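Local coordinates for protein transcriptional regulator KdgR (Pseudomonas aeruginosa, PDB 5Y6I) that probably acts as a DNA-binding transcription factor of the IclR family, with a helix-turn-helix domain and a C-terminal GAF-like regulatory domain, at residues D89-L94 against V216-G221; E103-L108 against Q126-V131. All blocks are in the same frame, centred on the assembly; numbering follows the deposited sequence.

Helix 93-108 serves both contacts, one near each of its ends, and in each it meets the same antiparallel sheet of the C-terminal domain. Contact 1 is buried, its centre about 7 Å from the centre of the chain, and joins the start of the helix to strand 209-217 and the turn after it through thioether and valine packing, with the second subunit close by. Contact 2 lies farther out, its centre about 22 Å from that of contact 1, where residues 103-108 reach strand 121-128, one of the two outermost strands of the sheet within this chain. There an arginine, a glutamate and a backbone carbonyl do the work, and the chemistry shifts from apolar packing to charge at this partly buried end.

Contact 1 (D89-L94 against V216-G221); sequences DSMDVL and VFDARG
Met91 and Ala219 meet where the chain leading into helix 93-108 passes the turn that joins strands 209-217 and 223-232 into a hairpin. The sulfur is the point of contact: Met91 SD lies 3.6 Å from Ala219 CB and 3.8 Å from Asp218 CB, and it accepts a weak hydrogen bond from Ala219 N at 3.5 Å, with an N-H...S angle of 157°. The methionine chain runs out extended as far as SD and then bends at chi3 (-65°), turning its terminal methyl aside and leaving the sulfur to face the turn. Deeper in, Val93 CG2 rests against Val216 CG1 at 3.8 Å, the two valines crossing at a slant. This side is buried: Val93 also touches Ala224 and Ala225 of the neighbouring strand, and Val216 packs on helix 244-258. Met91, partly exposed, forms the edge toward the second subunit, whose Leu81 packs on it and whose Leu85 packs on Ala219. On the looser side Arg220, partly exposed, makes no contact with residues 89-94 and packs instead on Leu94 of the second subunit. Asp92 is the N-cap of helix 93-108, its OD1 taking a weak bond from Leu94 N. Asp218 meets the sulfur with its CB, while its OD2 pairs with Arg222. The chemistry implies a division of labour: Asp218 O, bonded by Gly221 N at 2.8 Å, and OD1, weakly bonded by Arg220 N, shape the type I turn; the thioether meets that turn, with one weak N-H...S bond; and the valines join the helix start to strand 209-217.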
loop_
_atom_site.group_PDB
_atom_site.type_symbol
_atom_site.label_atom_id
_atom_site.label_comp_id
_atom_site.label_asym_id
_atom_site.label_seq_id
_atom_site.Cartn_x
_atom_site.Cartn_y
_atom_site.Cartn_z
ATOM N N ASP A 89 0.573 -4.924 3.335
ATOM C CA ASP A 89 0.297 -4.729 4.754
ATOM C C ASP A 89 1.574 -4.539 5.562
ATOM O O ASP A 89 1.502 -4.145 6.729
ATOM C CB ASP A 89 -0.482 -5.927 5.314
ATOM C CG ASP A 89 -0.926 -5.713 6.748
ATOM O OD1 ASP A 89 -1.198 -4.545 7.086
ATOM O OD2 ASP A 89 -1.000 -6.684 7.544
ATOM N N SER A 90 2.738 -4.825 4.986
ATOM C CA SER A 90 3.983 -4.739 5.730
ATOM C C SER A 90 4.786 -3.479 5.436
ATOM O O SER A 90 5.768 -3.225 6.139
ATOM C CB SER A 90 4.851 -5.963 5.446
ATOM O OG SER A 90 4.246 -7.137 5.937
ATOM N N MET A 91 4.409 -2.692 4.429
ATOM C CA MET A 91 5.131 -1.463 4.129
ATOM C C MET A 91 5.272 -0.605 5.384
ATOM O O MET A 91 4.355 -0.522 6.205
ATOM C CB MET A 91 4.406 -0.676 3.040
ATOM C CG MET A 91 4.583 -1.177 1.632
ATOM S SD MET A 91 3.833 -0.039 0.442
ATOM C CE MET A 91 2.110 -0.164 0.888
ATOM N N ASP A 92 6.447 0.012 5.539
ATOM C CA ASP A 92 6.716 0.887 6.685
ATOM C C ASP A 92 7.868 1.813 6.297
ATOM O O ASP A 92 9.032 1.409 6.347
ATOM C CB ASP A 92 7.054 0.095 7.937
ATOM C CG ASP A 92 7.382 0.994 9.111
ATOM O OD1 ASP A 92 6.771 2.075 9.199
ATOM O OD2 ASP A 92 8.254 0.640 9.933
ATOM N N VAL A 93 7.536 3.050 5.926
ATOM C CA VAL A 93 8.577 3.983 5.537
ATOM C C VAL A 93 9.541 4.226 6.686
ATOM O O VAL A 93 10.692 4.591 6.456
ATOM C CB VAL A 93 7.954 5.300 5.036
ATOM C CG1 VAL A 93 7.378 6.096 6.199
ATOM C CG2 VAL A 93 8.970 6.109 4.241
ATOM N N LEU A 94 9.116 4.014 7.929
ATOM C CA LEU A 94 10.045 4.233 9.032
ATOM C C LEU A 94 11.116 3.158 9.050
ATOM O O LEU A 94 12.285 3.449 9.331
ATOM C CB LEU A 94 9.298 4.280 10.360
ATOM C CG LEU A 94 9.038 5.721 10.824
ATOM C CD1 LEU A 94 8.275 6.533 9.785
ATOM C CD2 LEU A 94 8.344 5.773 12.189
ATOM N N VAL A 216 8.854 10.939 -0.277
ATOM C CA VAL A 216 8.986 9.484 -0.344
ATOM C C VAL A 216 7.603 8.863 -0.546
ATOM O O VAL A 216 6.659 9.182 0.190
ATOM C CB VAL A 216 9.654 8.928 0.926
ATOM C CG1 VAL A 216 9.807 7.424 0.824
ATOM C CG2 VAL A 216 11.017 9.650 1.195
ATOM N N PHE A 217 7.493 7.963 -1.525
ATOM C CA PHE A 217 6.229 7.382 -1.964
ATOM C C PHE A 217 6.143 5.907 -1.597
ATOM O O PHE A 217 7.160 5.210 -1.529
ATOM C CB PHE A 217 6.071 7.514 -3.478
ATOM C CG PHE A 217 6.154 8.921 -3.972
ATOM C CD1 PHE A 217 5.058 9.770 -3.871
ATOM C CD2 PHE A 217 7.323 9.409 -4.529
ATOM C CE1 PHE A 217 5.134 11.091 -4.326
ATOM C CE2 PHE A 217 7.405 10.725 -4.985
ATOM C CZ PHE A 217 6.314 11.560 -4.887
ATOM N N ASP A 218 4.916 5.416 -1.402
ATOM C CA ASP A 218 4.746 3.990 -1.179
ATOM C C ASP A 218 4.429 3.305 -2.499
ATOM O O ASP A 218 4.359 3.932 -3.566
ATOM C CB ASP A 218 3.688 3.707 -0.099
ATOM C CG ASP A 218 2.282 4.168 -0.476
ATOM O OD1 ASP A 218 2.071 4.666 -1.617
ATOM O OD2 ASP A 218 1.369 4.030 0.393
ATOM N N ALA A 219 4.269 1.979 -2.415
ATOM C CA ALA A 219 3.922 1.174 -3.580
ATOM C C ALA A 219 2.793 1.796 -4.384
ATOM O O ALA A 219 2.818 1.773 -5.621
ATOM C CB ALA A 219 3.529 -0.234 -3.130
ATOM N N ARG A 220 1.784 2.351 -3.711
ATOM C CA ARG A 220 0.612 2.850 -4.422
ATOM C C ARG A 220 0.762 4.303 -4.844
ATOM O O ARG A 220 -0.183 4.876 -5.390
ATOM C CB ARG A 220 -0.647 2.655 -3.572
ATOM C CG ARG A 220 -0.645 1.335 -2.800
ATOM C CD ARG A 220 -2.014 1.009 -2.296
ATOM N NE ARG A 220 -2.932 1.205 -3.390
ATOM C CZ ARG A 220 -3.709 0.256 -3.899
ATOM N NH1 ARG A 220 -3.726 -0.965 -3.376
ATOM N NH2 ARG A 220 -4.496 0.551 -4.917
ATOM N N GLY A 221 1.934 4.891 -4.635
ATOM C CA GLY A 221 2.215 6.257 -5.008
ATOM C C GLY A 221 1.848 7.293 -3.972
ATOM O O GLY A 221 1.944 8.499 -4.259
#

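Contact 2 (E103-L108 against Q126-V131); sequences ELRDVL and QVEQAV
Arg105 reaches from helix 93-108 to Glu128 at the end of strand 121-128, a helix-on-sheet pairing in the GAF-like C-terminal domain of the IclR family. It has more surface buried here than any other residue of the two segments. CG leaves anti to the backbone N, and the chain then bends at chi2 (-94°) and again at chi3; the bends turn the guanidinium beside the Glu128 carboxylate. The aliphatic part is used as well: Arg105 CB packs on Glu128 CB at 3.8 Å, and that same CB of Glu128 lies over one face of the guanidinium, shifted toward its rim.

Glu128, next in buried surface, bends at its own chi2 and brings OE1 to within 2.6 Å of Arg105 NH1, a salt bridge. Arg105 NH2 is 3.1 Å from Glu128 OE1, so one carboxylate oxygen stands near both terminal nitrogens, but the carboxylate and guanidinium planes are turned 70° apart and no flat two-oxygen pairing results. Arg105 NE also pairs with Asp106 of the same helix, at a modelled distance too short to be trusted, which extends the bridge into a network of three charged residues.

Gln129 contributes its backbone carbonyl; its CB points away from the helix. This carbonyl stands where the strand gives way to loop, and the following residue, Ala130, gives its N-H to Thr111 OG1. Arg105 NH1 bonds Gln129 O at 3.2 Å, nearly straight at 173°, the nitrogen lying in the carbonyl plane and the oxygen in the guanidinium plane.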
loop_
_atom_site.group_PDB
_atom_site.type_symbol
_atom_site.label_atom_id
_atom_site.label_comp_id
_atom_site.label_asym_id
_atom_site.label_seq_id
_atom_site.Cartn_x
_atom_site.Cartn_y
_atom_site.Cartn_z
ATOM N N GLU A 103 22.938 7.023 5.935
ATOM C CA GLU A 103 23.934 7.091 4.876
ATOM C C GLU A 103 23.956 8.474 4.245
ATOM O O GLU A 103 25.032 9.035 4.018
ATOM C CB GLU A 103 23.667 5.996 3.841
ATOM C CG GLU A 103 23.513 4.619 4.514
ATOM C CD GLU A 103 23.228 3.457 3.560
ATOM O OE1 GLU A 103 23.974 2.455 3.616
ATOM O OE2 GLU A 103 22.252 3.527 2.777
ATOM N N LEU A 104 22.783 9.062 3.992
ATOM C CA LEU A 104 22.770 10.393 3.401
ATOM C C LEU A 104 23.401 11.397 4.347
ATOM O O LEU A 104 24.114 12.310 3.917
ATOM C CB LEU A 104 21.348 10.819 3.060
ATOM C CG LEU A 104 21.288 12.168 2.335
ATOM C CD1 LEU A 104 21.813 12.017 0.920
ATOM C CD2 LEU A 104 19.867 12.706 2.319
ATOM N N ARG A 105 23.160 11.237 5.647
ATOM C CA ARG A 105 23.828 12.105 6.605
ATOM C C ARG A 105 25.341 11.963 6.499
ATOM O O ARG A 105 26.065 12.960 6.531
ATOM C CB ARG A 105 23.339 11.789 8.019
ATOM C CG ARG A 105 23.914 12.687 9.114
ATOM C CD ARG A 105 25.128 12.028 9.723
ATOM N NE ARG A 105 25.022 10.560 9.773
ATOM C CZ ARG A 105 24.603 9.866 10.833
ATOM N NH1 ARG A 105 24.226 10.506 11.936
ATOM N NH2 ARG A 105 24.543 8.533 10.792
ATOM N N ASP A 106 25.840 10.736 6.343
ATOM C CA ASP A 106 27.282 10.529 6.400
ATOM C C ASP A 106 27.997 11.052 5.160
ATOM O O ASP A 106 29.190 11.367 5.230
ATOM C CB ASP A 106 27.594 9.048 6.600
ATOM C CG ASP A 106 27.118 8.537 7.935
ATOM O OD1 ASP A 106 26.793 9.376 8.802
ATOM O OD2 ASP A 106 27.058 7.306 8.116
ATOM N N VAL A 107 27.306 11.152 4.023
ATOM C CA VAL A 107 27.962 11.680 2.829
ATOM C C VAL A 107 27.929 13.205 2.793
ATOM O O VAL A 107 28.874 13.831 2.310
ATOM C CB VAL A 107 27.345 11.098 1.546
ATOM C CG1 VAL A 107 27.821 9.673 1.331
ATOM C CG2 VAL A 107 25.857 11.154 1.621
ATOM N N LEU A 108 26.861 13.819 3.287
ATOM C CA LEU A 108 26.786 15.269 3.351
ATOM C C LEU A 108 27.392 15.839 4.618
ATOM O O LEU A 108 27.763 17.020 4.629
ATOM C CB LEU A 108 25.330 15.722 3.261
ATOM C CG LEU A 108 24.596 15.178 2.038
ATOM C CD1 LEU A 108 23.139 15.572 2.067
ATOM C CD2 LEU A 108 25.266 15.724 0.784
ATOM N N GLN A 126 12.155 11.248 13.081
ATOM C CA GLN A 126 13.428 10.542 13.025
ATOM C C GLN A 126 14.497 11.479 12.461
ATOM O O GLN A 126 14.243 12.178 11.475
ATOM C CB GLN A 126 13.252 9.270 12.182
ATOM C CG GLN A 126 14.396 8.827 11.346
ATOM C CD GLN A 126 14.173 7.418 10.778
ATOM O OE1 GLN A 126 13.053 6.914 10.747
ATOM N NE2 GLN A 126 15.246 6.785 10.336
ATOM N N VAL A 127 15.684 11.497 13.089
ATOM C CA VAL A 127 16.690 12.532 12.836
ATOM C C VAL A 127 18.094 11.948 12.877
ATOM O O VAL A 127 18.479 11.310 13.862
ATOM C CB VAL A 127 16.604 13.673 13.872
ATOM C CG1 VAL A 127 17.874 14.532 13.841
ATOM C CG2 VAL A 127 15.401 14.492 13.634
ATOM N N GLU A 128 18.883 12.229 11.849
ATOM C CA GLU A 128 20.305 11.894 11.848
ATOM C C GLU A 128 21.096 13.195 11.879
ATOM O O GLU A 128 21.097 13.948 10.898
ATOM C CB GLU A 128 20.682 11.053 10.627
ATOM C CG GLU A 128 20.280 9.583 10.691
ATOM C CD GLU A 128 20.907 8.820 11.841
ATOM O OE1 GLU A 128 21.938 9.255 12.403
ATOM O OE2 GLU A 128 20.372 7.757 12.181
ATOM N N GLN A 129 21.768 13.458 12.991
ATOM C CA GLN A 129 22.439 14.739 13.152
ATOM C C GLN A 129 23.816 14.726 12.501
ATOM O O GLN A 129 24.420 13.678 12.276
ATOM C CB GLN A 129 22.564 15.113 14.627
ATOM C CG GLN A 129 21.264 15.006 15.409
ATOM C CD GLN A 129 21.394 15.612 16.792
ATOM O OE1 GLN A 129 22.508 15.818 17.282
ATOM N NE2 GLN A 129 20.265 15.901 17.430
ATOM N N ALA A 130 24.287 15.917 12.159
ATOM C CA ALA A 130 25.670 16.080 11.746
ATOM C C ALA A 130 26.543 16.207 12.978
ATOM O O ALA A 130 26.192 16.896 13.941
ATOM C CB ALA A 130 25.838 17.321 10.866
ATOM N N VAL A 131 27.684 15.533 12.957
ATOM C CA VAL A 131 28.645 15.665 14.039
ATOM C C VAL A 131 29.632 16.737 13.604
ATOM O O VAL A 131 30.539 16.489 12.815
ATOM C CB VAL A 131 29.328 14.341 14.372
ATOM C CG1 VAL A 131 28.422 13.514 15.270
ATOM C CG2 VAL A 131 29.642 13.576 13.096
#